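Local coordinates for TRAP solute Binding Protein (Uncultured marine bacterium, PDB 5I7I) that binds aromatic acids such as 3-hydroxybenzoate, probably to deliver them to a TRAP transporter in the membrane, at residues P170-L181 and R231-L239. Sequence-based numbering, arbitrary orientation.
Sequences PTRVITKMLEGL and RGLYTTPFL. With 3HB (3-hydroxybenzoic acid), chain C.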
loop_
_atom_site.group_PDB
_atom_site.type_symbol
_atom_site.label_atom_id
_atom_site.label_comp_id
_atom_site.label_asym_id
_atom_site.label_seq_id
_atom_site.Cartn_x
_atom_site.Cartn_y
_atom_site.Cartn_z
ATOM N N PRO A 170 0.741 -6.709 6.291
ATOM C CA PRO A 170 1.436 -5.414 6.456
ATOM C C PRO A 170 0.875 -4.520 7.546
ATOM O O PRO A 170 1.597 -3.622 8.012
ATOM C CB PRO A 170 1.227 -4.730 5.091
ATOM C CG PRO A 170 -0.053 -5.331 4.589
ATOM C CD PRO A 170 0.021 -6.768 5.013
ATOM N N THR A 171 -0.388 -4.700 7.942
ATOM C CA THR A 171 -1.067 -3.791 8.850
ATOM C C THR A 171 -2.051 -4.583 9.693
ATOM O O THR A 171 -2.341 -5.747 9.426
ATOM C CB THR A 171 -1.895 -2.743 8.102
ATOM O OG1 THR A 171 -3.071 -3.383 7.597
ATOM C CG2 THR A 171 -1.112 -2.120 6.966
ATOM N N ARG A 172 -2.582 -3.909 10.710
ATOM C CA ARG A 172 -3.513 -4.545 11.618
ATOM C C ARG A 172 -4.780 -4.989 10.907
ATOM O O ARG A 172 -5.319 -6.056 11.210
ATOM C CB ARG A 172 -3.839 -3.570 12.742
ATOM C CG ARG A 172 -4.673 -4.174 13.843
ATOM C CD ARG A 172 -4.706 -3.230 15.040
ATOM N NE ARG A 172 -3.401 -3.098 15.694
ATOM C CZ ARG A 172 -3.156 -2.270 16.708
ATOM N NH1 ARG A 172 -4.118 -1.488 17.178
ATOM N NH2 ARG A 172 -1.948 -2.222 17.256
ATOM N N VAL A 173 -5.298 -4.173 9.995
ATOM C CA VAL A 173 -6.491 -4.577 9.262
ATOM C C VAL A 173 -6.226 -5.842 8.455
ATOM O O VAL A 173 -7.040 -6.777 8.453
ATOM C CB VAL A 173 -7.029 -3.425 8.391
ATOM C CG1 VAL A 173 -8.305 -3.831 7.692
ATOM C CG2 VAL A 173 -7.271 -2.186 9.238
ATOM N N ILE A 174 -5.084 -5.903 7.762
ATOM C CA ILE A 174 -4.832 -7.060 6.916
ATOM C C ILE A 174 -4.516 -8.292 7.743
ATOM O O ILE A 174 -4.888 -9.406 7.363
ATOM C CB ILE A 174 -3.743 -6.766 5.874
ATOM C CG1 ILE A 174 -4.098 -5.525 5.044
ATOM C CG2 ILE A 174 -3.576 -7.958 4.959
ATOM C CD1 ILE A 174 -5.496 -5.542 4.457
ATOM N N THR A 175 -3.854 -8.148 8.883
ATOM C CA THR A 175 -3.655 -9.329 9.716
ATOM C C THR A 175 -4.977 -9.835 10.273
ATOM O O THR A 175 -5.182 -11.047 10.385
ATOM C CB THR A 175 -2.640 -9.062 10.838
ATOM O OG1 THR A 175 -2.987 -7.895 11.589
ATOM C CG2 THR A 175 -1.244 -8.884 10.251
ATOM N N LYS A 176 -5.884 -8.931 10.642
ATOM C CA LYS A 176 -7.206 -9.383 11.063
ATOM C C LYS A 176 -7.919 -10.138 9.950
ATOM O O LYS A 176 -8.621 -11.125 10.211
ATOM C CB LYS A 176 -8.032 -8.206 11.569
ATOM C CG LYS A 176 -7.567 -7.717 12.907
ATOM C CD LYS A 176 -8.418 -6.569 13.394
ATOM C CE LYS A 176 -8.020 -6.169 14.787
ATOM N NZ LYS A 176 -8.714 -4.926 15.194
ATOM N N MET A 177 -7.734 -9.711 8.696
ATOM C CA MET A 177 -8.305 -10.459 7.582
ATOM C C MET A 177 -7.729 -11.864 7.527
ATOM O O MET A 177 -8.460 -12.850 7.362
ATOM C CB MET A 177 -8.006 -9.740 6.277
ATOM C CG MET A 177 -8.576 -10.480 5.108
ATOM S SD MET A 177 -8.195 -9.750 3.551
ATOM C CE MET A 177 -6.491 -10.207 3.401
ATOM N N LEU A 178 -6.411 -11.967 7.681
ATOM C CA LEU A 178 -5.763 -13.270 7.672
ATOM C C LEU A 178 -6.290 -14.155 8.792
ATOM O O LEU A 178 -6.565 -15.338 8.578
ATOM C CB LEU A 178 -4.249 -13.099 7.765
ATOM C CG LEU A 178 -3.588 -12.587 6.483
ATOM C CD1 LEU A 178 -2.180 -12.154 6.800
ATOM C CD2 LEU A 178 -3.593 -13.663 5.420
ATOM N N GLU A 179 -6.477 -13.599 9.988
ATOM C CA GLU A 179 -7.099 -14.380 11.054
ATOM C C GLU A 179 -8.495 -14.847 10.650
ATOM O O GLU A 179 -8.888 -15.985 10.947
ATOM C CB GLU A 179 -7.153 -13.541 12.331
ATOM C CG GLU A 179 -7.461 -14.339 13.576
ATOM C CD GLU A 179 -8.929 -14.747 13.690
ATOM O OE1 GLU A 179 -9.230 -15.830 14.264
ATOM O OE2 GLU A 179 -9.784 -13.983 13.190
ATOM N N GLY A 180 -9.259 -13.986 9.972
ATOM C CA GLY A 180 -10.620 -14.342 9.628
ATOM C C GLY A 180 -10.686 -15.391 8.545
ATOM O O GLY A 180 -11.719 -16.052 8.389
ATOM N N LEU A 181 -9.611 -15.549 7.791
ATOM C CA LEU A 181 -9.501 -16.610 6.802
ATOM C C LEU A 181 -8.916 -17.886 7.384
ATOM O O LEU A 181 -8.750 -18.865 6.649
ATOM C CB LEU A 181 -8.631 -16.136 5.632
ATOM C CG LEU A 181 -9.215 -14.993 4.819
ATOM C CD1 LEU A 181 -8.232 -14.533 3.760
ATOM C CD2 LEU A 181 -10.517 -15.416 4.157
ATOM N N ARG A 231 -12.934 -7.994 -7.841
ATOM C CA ARG A 231 -12.459 -7.415 -6.588
ATOM C C ARG A 231 -11.396 -8.319 -5.995
ATOM O O ARG A 231 -11.638 -9.509 -5.761
ATOM C CB ARG A 231 -13.601 -7.191 -5.601
ATOM C CG ARG A 231 -14.562 -6.100 -6.011
ATOM C CD ARG A 231 -13.898 -4.734 -6.017
ATOM N NE ARG A 231 -14.821 -3.631 -6.299
ATOM C CZ ARG A 231 -15.201 -3.248 -7.514
ATOM N NH1 ARG A 231 -16.046 -2.240 -7.680
ATOM N NH2 ARG A 231 -14.710 -3.854 -8.583
ATOM N N GLY A 232 -10.212 -7.761 -5.770
ATOM C CA GLY A 232 -9.103 -8.533 -5.267
ATOM C C GLY A 232 -9.155 -8.684 -3.762
ATOM O O GLY A 232 -10.025 -8.156 -3.073
ATOM N N LEU A 233 -8.205 -9.459 -3.243
ATOM C CA LEU A 233 -8.250 -9.866 -1.843
ATOM C C LEU A 233 -8.220 -8.669 -0.909
ATOM O O LEU A 233 -9.042 -8.572 0.006
ATOM C CB LEU A 233 -7.066 -10.791 -1.568
ATOM C CG LEU A 233 -7.028 -11.461 -0.210
ATOM C CD1 LEU A 233 -8.209 -12.443 -0.100
ATOM C CD2 LEU A 233 -5.683 -12.170 -0.017
ATOM N N TYR A 234 -7.287 -7.749 -1.127
ATOM C CA TYR A 234 -7.111 -6.577 -0.284
ATOM C C TYR A 234 -6.104 -5.685 -0.984
ATOM O O TYR A 234 -5.378 -6.119 -1.892
ATOM C CB TYR A 234 -6.562 -6.939 1.115
ATOM C CG TYR A 234 -5.071 -7.207 1.033
ATOM C CD1 TYR A 234 -4.589 -8.419 0.577
ATOM C CD2 TYR A 234 -4.141 -6.210 1.341
ATOM C CE1 TYR A 234 -3.228 -8.644 0.430
ATOM C CE2 TYR A 234 -2.760 -6.434 1.183
ATOM C CZ TYR A 234 -2.318 -7.646 0.729
ATOM O OH TYR A 234 -0.976 -7.898 0.516
ATOM N N THR A 235 -6.048 -4.440 -0.529
ATOM C CA THR A 235 -4.898 -3.594 -0.792
ATOM C C THR A 235 -4.611 -2.818 0.476
ATOM O O THR A 235 -5.372 -2.879 1.450
ATOM C CB THR A 235 -5.131 -2.651 -1.980
ATOM O OG1 THR A 235 -3.898 -2.041 -2.318
ATOM C CG2 THR A 235 -6.117 -1.549 -1.642
ATOM N N THR A 236 -3.501 -2.085 0.472
ATOM C CA THR A 236 -3.187 -1.230 1.613
ATOM C C THR A 236 -2.707 0.139 1.124
ATOM O O THR A 236 -1.938 0.218 0.151
ATOM C CB THR A 236 -2.197 -1.891 2.598
ATOM O OG1 THR A 236 -2.247 -1.269 3.883
ATOM C CG2 THR A 236 -0.762 -1.860 2.069
ATOM N N PRO A 237 -3.214 1.224 1.703
ATOM C CA PRO A 237 -2.852 2.559 1.212
ATOM C C PRO A 237 -1.408 2.945 1.482
ATOM O O PRO A 237 -0.878 2.759 2.583
ATOM C CB PRO A 237 -3.823 3.483 1.944
ATOM C CG PRO A 237 -4.997 2.649 2.163
ATOM C CD PRO A 237 -4.460 1.284 2.483
ATOM N N PHE A 238 -0.793 3.501 0.449
ATOM C CA PHE A 238 0.487 4.184 0.499
ATOM C C PHE A 238 0.285 5.685 0.675
ATOM O O PHE A 238 -0.659 6.263 0.142
ATOM C CB PHE A 238 1.217 3.994 -0.828
ATOM C CG PHE A 238 1.506 2.569 -1.211
ATOM C CD1 PHE A 238 2.022 1.664 -0.302
ATOM C CD2 PHE A 238 1.311 2.176 -2.519
ATOM C CE1 PHE A 238 2.332 0.364 -0.690
ATOM C CE2 PHE A 238 1.628 0.890 -2.937
ATOM C CZ PHE A 238 2.148 -0.015 -2.013
ATOM N N LEU A 239 1.206 6.314 1.404
ATOM C CA LEU A 239 1.209 7.754 1.613
ATOM C C LEU A 239 2.463 8.324 0.979
ATOM O O LEU A 239 3.578 7.885 1.285
ATOM C CB LEU A 239 1.237 8.091 3.102
ATOM C CG LEU A 239 0.151 7.441 3.956
ATOM C CD1 LEU A 239 0.349 7.790 5.425
ATOM C CD2 LEU A 239 -1.231 7.879 3.466
HETATM C "C1'" 3HB C . 3.758 -4.284 2.169
HETATM O "O1'" 3HB C . 2.999 -5.278 2.030
HETATM O "O2'" 3HB C . 4.157 -3.949 3.314
HETATM C C1 3HB C . 4.256 -3.516 0.952
HETATM C C2 3HB C . 3.696 -3.782 -0.296
HETATM C C3 3HB C . 4.137 -3.106 -1.407
HETATM C C4 3HB C . 5.148 -2.188 -1.300
HETATM C C5 3HB C . 5.708 -1.916 -0.055
HETATM C C6 3HB C . 5.269 -2.580 1.073
HETATM O O3 3HB C . 3.569 -3.381 -2.629
#
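Ile174 lies over one face of the Tyr234 ring: its CG2 stands 4.1 Å from the ring centroid and 12° off the normal, a CH-pi contact. The CG1-CD1 branch reaches the CD2 corner of the same ring, with Ile174 CD1 3.5 Å from Tyr234 CD2, and the two side chains cross at about a right angle. Tyr234 CG sits between its own backbone N and carbonyl carbon (chi1 78°), which stands the ring up against the helix. Met177 runs out with CG anti to its backbone N, the chain then bending at the sulfur to bring its methyl into the angle between two residues. Met177 CE lies 3.8 Å from Tyr234 CD1. On its other contact, Met177 CE is 3.9 Å from Leu233 CG. Were Tyr234 cut back to an alanine, the Ile174 branches and the Met177 methyl would probably lose their shared surface and a gap would open beside Val206 of strand 204-207. At the start of the helix the partners are threonines pointing past each other, with Thr171 CG2 3.4 Å from Thr236 OG1. Thr171 is the N-cap: its OG1 accepts from Ile174 N at 3.2 Å, nearly straight at 169°. Both threonine hydroxyls also hydrogen-bond to Glu106 OE2, so one carboxylate oxygen bridges the segments. Pro170 and Phe238 continue into the pocket of this family 7 solute-binding protein, Pro170 CB lying 3.5 Å from O2' of 3-hydroxybenzoate and the Phe238 edge facing its O3. With no direct hydrogen bond between them, the segments are joined by buried apolar packing and the shared Glu106 oxygen, a linkage that ties helix 172-180 to the chain entering strand 237-243, next to the bound aromatic acid.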